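Side-chain contacts in secondary thiamine-phosphate synthase enzyme (PDB 2CU5), which is of unproven function but belongs to the UPF0047 (YjbQ) family and may act as a secondary thiamine-phosphate synthase: residues Val9-Pro12 / Phe16-Ile19; Asp58-Leu63 / Ala114-Pro119; Leu94-Leu97 / Arg102-Leu105. All coordinates share one frame; numbering follows the deposited sequence.

Contact 1: Val9-Pro12 / Phe16-Ile19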
loop_
_atom_site.group_PDB
_atom_site.type_symbol
_atom_site.label_atom_id
_atom_site.label_comp_id
_atom_site.label_asym_id
_atom_site.label_seq_id
_atom_site.Cartn_x
_atom_site.Cartn_y
_atom_site.Cartn_z
ATOM N N VAL A 9 9.926 -15.558 10.358
ATOM C CA VAL A 9 9.313 -16.426 9.362
ATOM C C VAL A 9 10.228 -16.972 8.274
ATOM O O VAL A 9 10.818 -16.208 7.517
ATOM C CB VAL A 9 8.152 -15.666 8.665
ATOM C CG1 VAL A 9 7.349 -16.606 7.797
ATOM C CG2 VAL A 9 7.261 -15.007 9.712
ATOM N N PRO A 10 10.365 -18.305 8.188
ATOM C CA PRO A 10 11.228 -18.867 7.142
ATOM C C PRO A 10 10.541 -18.654 5.790
ATOM O O PRO A 10 9.325 -18.822 5.675
ATOM C CB PRO A 10 11.309 -20.346 7.516
ATOM C CG PRO A 10 11.125 -20.331 9.012
ATOM C CD PRO A 10 10.006 -19.336 9.178
ATOM N N THR A 11 11.314 -18.288 4.773
ATOM C CA THR A 11 10.752 -18.055 3.445
ATOM C C THR A 11 11.533 -18.782 2.358
ATOM O O THR A 11 12.721 -19.056 2.513
ATOM C CB THR A 11 10.759 -16.556 3.100
ATOM O OG1 THR A 11 12.108 -16.074 3.111
ATOM C CG2 THR A 11 9.938 -15.770 4.117
ATOM N N PRO A 12 10.863 -19.126 1.247
ATOM C CA PRO A 12 11.516 -19.818 0.131
ATOM C C PRO A 12 12.200 -18.775 -0.750
ATOM O O PRO A 12 12.203 -17.594 -0.413
ATOM C CB PRO A 12 10.349 -20.493 -0.575
ATOM C CG PRO A 12 9.257 -19.482 -0.414
ATOM C CD PRO A 12 9.403 -19.075 1.046
ATOM N N PHE A 16 4.497 -16.678 -1.492
ATOM C CA PHE A 16 3.619 -16.074 -0.504
ATOM C C PHE A 16 3.511 -17.040 0.666
ATOM O O PHE A 16 2.995 -18.154 0.522
ATOM C CB PHE A 16 2.237 -15.833 -1.108
ATOM C CG PHE A 16 2.195 -14.709 -2.099
ATOM C CD1 PHE A 16 2.025 -13.395 -1.674
ATOM C CD2 PHE A 16 2.339 -14.958 -3.460
ATOM C CE1 PHE A 16 1.997 -12.341 -2.591
ATOM C CE2 PHE A 16 2.313 -13.908 -4.383
ATOM C CZ PHE A 16 2.142 -12.601 -3.944
ATOM N N VAL A 17 4.021 -16.620 1.818
ATOM C CA VAL A 17 3.981 -17.451 3.016
ATOM C C VAL A 17 2.793 -17.012 3.859
ATOM O O VAL A 17 2.698 -15.851 4.251
ATOM C CB VAL A 17 5.277 -17.297 3.842
ATOM C CG1 VAL A 17 5.246 -18.233 5.044
ATOM C CG2 VAL A 17 6.485 -17.596 2.969
ATOM N N ASN A 18 1.889 -17.949 4.129
ATOM C CA ASN A 18 0.693 -17.670 4.917
ATOM C C ASN A 18 1.077 -17.536 6.394
ATOM O O ASN A 18 1.432 -18.518 7.039
ATOM C CB ASN A 18 -0.311 -18.813 4.746
ATOM C CG ASN A 18 -1.677 -18.473 5.304
ATOM O OD1 ASN A 18 -1.788 -17.811 6.333
ATOM N ND2 ASN A 18 -2.727 -18.927 4.626
ATOM N N ILE A 19 1.000 -16.323 6.925
ATOM C CA ILE A 19 1.366 -16.080 8.318
ATOM C C ILE A 19 0.166 -15.714 9.185
ATOM O O ILE A 19 0.319 -15.206 10.296
ATOM C CB ILE A 19 2.385 -14.938 8.415
ATOM C CG1 ILE A 19 1.758 -13.652 7.860
ATOM C CG2 ILE A 19 3.664 -15.315 7.648
ATOM C CD1 ILE A 19 2.600 -12.408 8.046
#

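Contact 2: Asp58-Leu63 / Ala114-Pro119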
loop_
_atom_site.group_PDB
_atom_site.type_symbol
_atom_site.label_atom_id
_atom_site.label_comp_id
_atom_site.label_asym_id
_atom_site.label_seq_id
_atom_site.Cartn_x
_atom_site.Cartn_y
_atom_site.Cartn_z
ATOM N N ASP A 58 -0.237 -17.074 -10.099
ATOM C CA ASP A 58 -0.390 -16.031 -11.105
ATOM C C ASP A 58 0.144 -14.682 -10.620
ATOM O O ASP A 58 0.712 -13.921 -11.404
ATOM C CB ASP A 58 -1.858 -15.896 -11.526
ATOM C CG ASP A 58 -2.348 -17.089 -12.332
ATOM O OD1 ASP A 58 -1.535 -17.986 -12.626
ATOM O OD2 ASP A 58 -3.548 -17.127 -12.678
ATOM N N LEU A 59 -0.027 -14.382 -9.334
ATOM C CA LEU A 59 0.471 -13.117 -8.800
ATOM C C LEU A 59 1.985 -13.019 -8.955
ATOM O O LEU A 59 2.508 -12.000 -9.416
ATOM C CB LEU A 59 0.098 -12.963 -7.317
ATOM C CG LEU A 59 -1.367 -12.643 -7.008
ATOM C CD1 LEU A 59 -1.608 -12.691 -5.492
ATOM C CD2 LEU A 59 -1.710 -11.268 -7.566
ATOM N N LEU A 60 2.689 -14.079 -8.566
ATOM C CA LEU A 60 4.143 -14.105 -8.666
ATOM C C LEU A 60 4.600 -14.080 -10.125
ATOM O O LEU A 60 5.589 -13.428 -10.467
ATOM C CB LEU A 60 4.699 -15.355 -7.979
ATOM C CG LEU A 60 4.610 -15.378 -6.449
ATOM C CD1 LEU A 60 5.020 -16.741 -5.927
ATOM C CD2 LEU A 60 5.501 -14.288 -5.871
ATOM N N GLY A 61 3.884 -14.810 -10.971
ATOM C CA GLY A 61 4.225 -14.851 -12.380
ATOM C C GLY A 61 4.078 -13.482 -13.011
ATOM O O GLY A 61 4.951 -13.030 -13.748
ATOM N N ARG A 62 2.976 -12.807 -12.703
ATOM C CA ARG A 62 2.727 -11.480 -13.250
ATOM C C ARG A 62 3.676 -10.434 -12.662
ATOM O O ARG A 62 4.119 -9.527 -13.363
ATOM C CB ARG A 62 1.269 -11.086 -13.010
ATOM C CG ARG A 62 0.274 -11.837 -13.898
ATOM C CD ARG A 62 -1.150 -11.591 -13.427
ATOM N NE ARG A 62 -2.183 -12.173 -14.285
ATOM C CZ ARG A 62 -2.835 -11.508 -15.235
ATOM N NH1 ARG A 62 -2.555 -10.229 -15.467
ATOM N NH2 ARG A 62 -3.804 -12.107 -15.920
ATOM N N LEU A 63 3.993 -10.554 -11.377
ATOM C CA LEU A 63 4.912 -9.604 -10.754
ATOM C C LEU A 63 6.307 -9.714 -11.368
ATOM O O LEU A 63 7.049 -8.729 -11.435
ATOM C CB LEU A 63 5.000 -9.853 -9.245
ATOM C CG LEU A 63 3.837 -9.324 -8.410
ATOM C CD1 LEU A 63 3.985 -9.828 -6.983
ATOM C CD2 LEU A 63 3.822 -7.796 -8.437
ATOM N N ALA A 114 5.037 -11.755 1.530
ATOM C CA ALA A 114 5.435 -11.934 0.140
ATOM C C ALA A 114 6.948 -11.863 -0.012
ATOM O O ALA A 114 7.519 -10.781 -0.022
ATOM C CB ALA A 114 4.761 -10.863 -0.725
ATOM N N GLU A 115 7.587 -13.023 -0.140
ATOM C CA GLU A 115 9.039 -13.088 -0.294
ATOM C C GLU A 115 9.457 -12.999 -1.760
ATOM O O GLU A 115 9.020 -13.803 -2.579
ATOM C CB GLU A 115 9.583 -14.395 0.289
ATOM C CG GLU A 115 11.087 -14.535 0.120
ATOM C CD GLU A 115 11.852 -13.444 0.846
ATOM O OE1 GLU A 115 12.193 -13.643 2.033
ATOM O OE2 GLU A 115 12.105 -12.379 0.236
ATOM N N PHE A 116 10.317 -12.035 -2.076
ATOM C CA PHE A 116 10.789 -11.858 -3.447
ATOM C C PHE A 116 12.296 -12.084 -3.575
ATOM O O PHE A 116 12.831 -12.081 -4.683
ATOM C CB PHE A 116 10.445 -10.451 -3.946
ATOM C CG PHE A 116 8.995 -10.084 -3.779
ATOM C CD1 PHE A 116 7.999 -10.828 -4.402
ATOM C CD2 PHE A 116 8.629 -8.987 -3.003
ATOM C CE1 PHE A 116 6.655 -10.485 -4.259
ATOM C CE2 PHE A 116 7.289 -8.633 -2.853
ATOM C CZ PHE A 116 6.302 -9.384 -3.481
ATOM N N ASP A 117 12.985 -12.277 -2.453
ATOM C CA ASP A 117 14.429 -12.499 -2.504
ATOM C C ASP A 117 14.946 -13.409 -1.391
ATOM O O ASP A 117 15.817 -13.021 -0.615
ATOM C CB ASP A 117 15.161 -11.152 -2.469
ATOM C CG ASP A 117 16.661 -11.294 -2.686
ATOM O OD1 ASP A 117 17.066 -12.151 -3.497
ATOM O OD2 ASP A 117 17.432 -10.546 -2.053
ATOM N N GLY A 118 14.408 -14.624 -1.330
ATOM C CA GLY A 118 14.825 -15.572 -0.317
ATOM C C GLY A 118 15.777 -16.613 -0.880
ATOM O O GLY A 118 16.393 -16.387 -1.922
ATOM N N PRO A 119 15.930 -17.765 -0.212
ATOM C CA PRO A 119 15.238 -18.097 1.036
ATOM C C PRO A 119 15.897 -17.376 2.205
ATOM O O PRO A 119 17.113 -17.205 2.228
ATOM C CB PRO A 119 15.406 -19.610 1.121
ATOM C CG PRO A 119 16.781 -19.802 0.550
ATOM C CD PRO A 119 16.765 -18.894 -0.664
#

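Contact 3: Leu94-Leu97 / Arg102-Leu105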
loop_
_atom_site.group_PDB
_atom_site.type_symbol
_atom_site.label_atom_id
_atom_site.label_comp_id
_atom_site.label_asym_id
_atom_site.label_seq_id
_atom_site.Cartn_x
_atom_site.Cartn_y
_atom_site.Cartn_z
ATOM N N LEU A 94 0.677 -3.627 7.326
ATOM C CA LEU A 94 -0.743 -3.924 7.260
ATOM C C LEU A 94 -1.363 -3.486 8.569
ATOM O O LEU A 94 -0.675 -3.367 9.574
ATOM C CB LEU A 94 -0.979 -5.426 7.088
ATOM C CG LEU A 94 -0.604 -6.071 5.753
ATOM C CD1 LEU A 94 -0.809 -7.571 5.834
ATOM C CD2 LEU A 94 -1.459 -5.454 4.650
ATOM N N LEU A 95 -2.666 -3.240 8.539
ATOM C CA LEU A 95 -3.409 -2.849 9.728
ATOM C C LEU A 95 -4.682 -3.667 9.598
ATOM O O LEU A 95 -5.439 -3.495 8.642
ATOM C CB LEU A 95 -3.710 -1.354 9.710
ATOM C CG LEU A 95 -4.389 -0.813 10.971
ATOM C CD1 LEU A 95 -3.511 -1.093 12.184
ATOM C CD2 LEU A 95 -4.647 0.681 10.812
ATOM N N LEU A 96 -4.903 -4.571 10.547
ATOM C CA LEU A 96 -6.057 -5.458 10.490
ATOM C C LEU A 96 -6.844 -5.527 11.794
ATOM O O LEU A 96 -6.313 -5.252 12.869
ATOM C CB LEU A 96 -5.586 -6.866 10.121
ATOM C CG LEU A 96 -4.770 -6.986 8.826
ATOM C CD1 LEU A 96 -3.922 -8.247 8.848
ATOM C CD2 LEU A 96 -5.718 -6.979 7.631
ATOM N N LEU A 97 -8.110 -5.910 11.674
ATOM C CA LEU A 97 -9.010 -6.052 12.817
ATOM C C LEU A 97 -8.882 -7.449 13.406
ATOM O O LEU A 97 -8.745 -8.430 12.673
ATOM C CB LEU A 97 -10.459 -5.858 12.375
ATOM C CG LEU A 97 -10.874 -4.501 11.822
ATOM C CD1 LEU A 97 -12.226 -4.619 11.119
ATOM C CD2 LEU A 97 -10.934 -3.503 12.953
ATOM N N ARG A 102 -8.400 -13.550 17.050
ATOM C CA ARG A 102 -8.551 -13.989 15.671
ATOM C C ARG A 102 -8.752 -12.820 14.718
ATOM O O ARG A 102 -9.558 -11.927 14.968
ATOM C CB ARG A 102 -9.714 -14.976 15.556
ATOM C CG ARG A 102 -9.438 -16.299 16.267
ATOM C CD ARG A 102 -10.566 -17.298 16.079
ATOM N NE ARG A 102 -10.284 -18.571 16.740
ATOM C CZ ARG A 102 -10.144 -18.722 18.057
ATOM N NH1 ARG A 102 -10.256 -17.679 18.870
ATOM N NH2 ARG A 102 -9.893 -19.923 18.562
ATOM N N LEU A 103 -8.005 -12.835 13.621
ATOM C CA LEU A 103 -8.096 -11.780 12.625
ATOM C C LEU A 103 -9.441 -11.828 11.910
ATOM O O LEU A 103 -9.908 -12.900 11.532
ATOM C CB LEU A 103 -6.958 -11.929 11.614
ATOM C CG LEU A 103 -5.556 -11.697 12.186
ATOM C CD1 LEU A 103 -4.494 -12.169 11.190
ATOM C CD2 LEU A 103 -5.388 -10.227 12.512
ATOM N N ARG A 104 -10.065 -10.663 11.742
ATOM C CA ARG A 104 -11.352 -10.559 11.055
ATOM C C ARG A 104 -11.053 -10.318 9.581
ATOM O O ARG A 104 -10.618 -9.234 9.196
ATOM C CB ARG A 104 -12.172 -9.392 11.611
ATOM C CG ARG A 104 -12.441 -9.469 13.103
ATOM C CD ARG A 104 -13.216 -10.725 13.495
ATOM N NE ARG A 104 -14.606 -10.729 13.034
ATOM C CZ ARG A 104 -15.011 -11.145 11.836
ATOM N NH1 ARG A 104 -14.137 -11.603 10.948
ATOM N NH2 ARG A 104 -16.302 -11.113 11.526
ATOM N N LEU A 105 -11.294 -11.334 8.765
ATOM C CA LEU A 105 -11.002 -11.254 7.340
ATOM C C LEU A 105 -12.161 -11.729 6.482
ATOM O O LEU A 105 -13.091 -12.371 6.975
ATOM C CB LEU A 105 -9.781 -12.123 7.039
ATOM C CG LEU A 105 -8.541 -11.829 7.885
ATOM C CD1 LEU A 105 -7.495 -12.915 7.685
ATOM C CD2 LEU A 105 -7.994 -10.464 7.496
HETATM O O HOH W 1 -9.182 -6.811 9.145
#

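Contact 1: Val9-Pro12 / Phe16-Ile19
Val9 and Val17 both hold CG1 anti to the backbone N (chi1 -170° and -177°), and these two methyls meet as the side chains pass alongside one another, running opposite ways, Val9 CG1 lying 3.8 Å from Val17 CG1. The same Val9 methyl also reaches Ile19, whose CG2 stands 3.9 Å from Val9 CG1, the isoleucine side chain being set roughly perpendicular to that of Val9. The second branch of Val17 works toward the other end of the segment: Val17 CG2 is 3.8 Å from Pro12 CD and 4.1 Å from Thr11 CG2. No hydrogen bond joins strands 9-11 and 16-18, which run roughly antiparallel at 147° with axes 8.4 Å apart. They belong to different sheets, 9-11 bonding through its backbone to strand 120-128 and 16-18 to strand 110-115, so the valines pack between the two layers of a beta sandwich. With an alanine at Val17, Val9 CG1 and Pro12 CD would be likely to lose their methyl partners, opening a gap between the sheets. Val9 also touches Leu113 and Val124, whereas Pro12 lies at the exposed end. The hydroxyl of Thr11 is hydrogen-bonded to Glu115.

Contact 2: Asp58-Leu63 / Ala114-Pro119
Leu63 and Phe116 make the closer half of this small apolar contact: Leu63 CD1 comes within 3.9 Å of Phe116 CE1, approaching the ring obliquely. Leu60, one turn earlier in helix 53-66, sends its CD2 to the ring edge near the ring plane, a looser touch at 4.3 Å from Phe116 CE1. With CG anti to its carbonyl carbon (chi1 -52°), Phe116 swings its ring out to the helix, and one ring face receives the backbone oxygen of Ala114, 3.5 Å above the plane and offset toward the rim. Leu63 and Phe116 are buried, and Ala83, Lys86 and Thr90 of helix 81-90 also pack on Phe116, while Leu85 of a second subunit packs on Leu63. Leu60 is partly exposed. Past the ring the chain leaves the helix for the more open Asp117-Pro119, and Asp117 N bonds back at 2.8 Å to OE2 of buried Glu115 at the strand end, on the anti side of the carboxylate and 34° out of its plane; Asp117 also pairs with Arg120, and Glu115 with Arg122. The arrangement is that of a helix packed on the face of the three-stranded sheet turned away from the five-stranded one, met here by an aromatic residue just after strand 110-115.

Contact 3: Leu94-Leu97 / Arg102-Leu105
Leu96, the first residue of segment 94-97 to touch segment 102-105, has its CB directed toward it, and that CB lies 4.1 Å from Leu103 CD2. Farther out, Leu96 CD2 reaches Leu105 CD2 at 4.2 Å. Leu96 and Leu103 both rest on Val111 of strand 110-115, so this side of the hairpin faces the second sheet. At Leu97 the contact becomes polar. The carbonyl oxygen of Leu97 accepts from Arg104 N at 2.8 Å in a nearly straight bond (175° at the hydrogen), with the donor 35° above the carbonyl plane. Leu103 CA adds a CA-H...O contact, 3.4 Å from Leu97 O. A water extends the pairing: it accepts from Leu97 N at 2.9 Å and donates to Arg104 O. Alongside, Leu97 CB packs on Arg104 CB at 4.0 Å. The arginine chain then folds at its second and third torsions, its end leading away from segment 94-97, and its side chain packs on Trp125 of a second subunit. With one direct backbone bond and one water bridge joining Leu97 to Arg104, the end of this beta hairpin is held partly through solvent, while its leucines supply the apolar side.

Contacts 1 and 2 meet directly, through Thr11 and Glu115 and through Phe16 on Leu60; strands 15-18 and 110-115, one from each, are neighbours in the same sheet. Contact 3 lies apart, about 18 Å from contact 1 and 23 Å from contact 2 between centres, and on the opposite side of the chain's centre from the latter. Contact 2 is buried; the other two are partly so, each with an exposed end. Contact 1 joins two sheets and contact 2 a helix to a strand end, both by apolar touches alone, whereas contact 3, within a hairpin, adds backbone and water bonding. All three touch a second subunit, contact 1 through Phe16 alone, and contact 3 also a third.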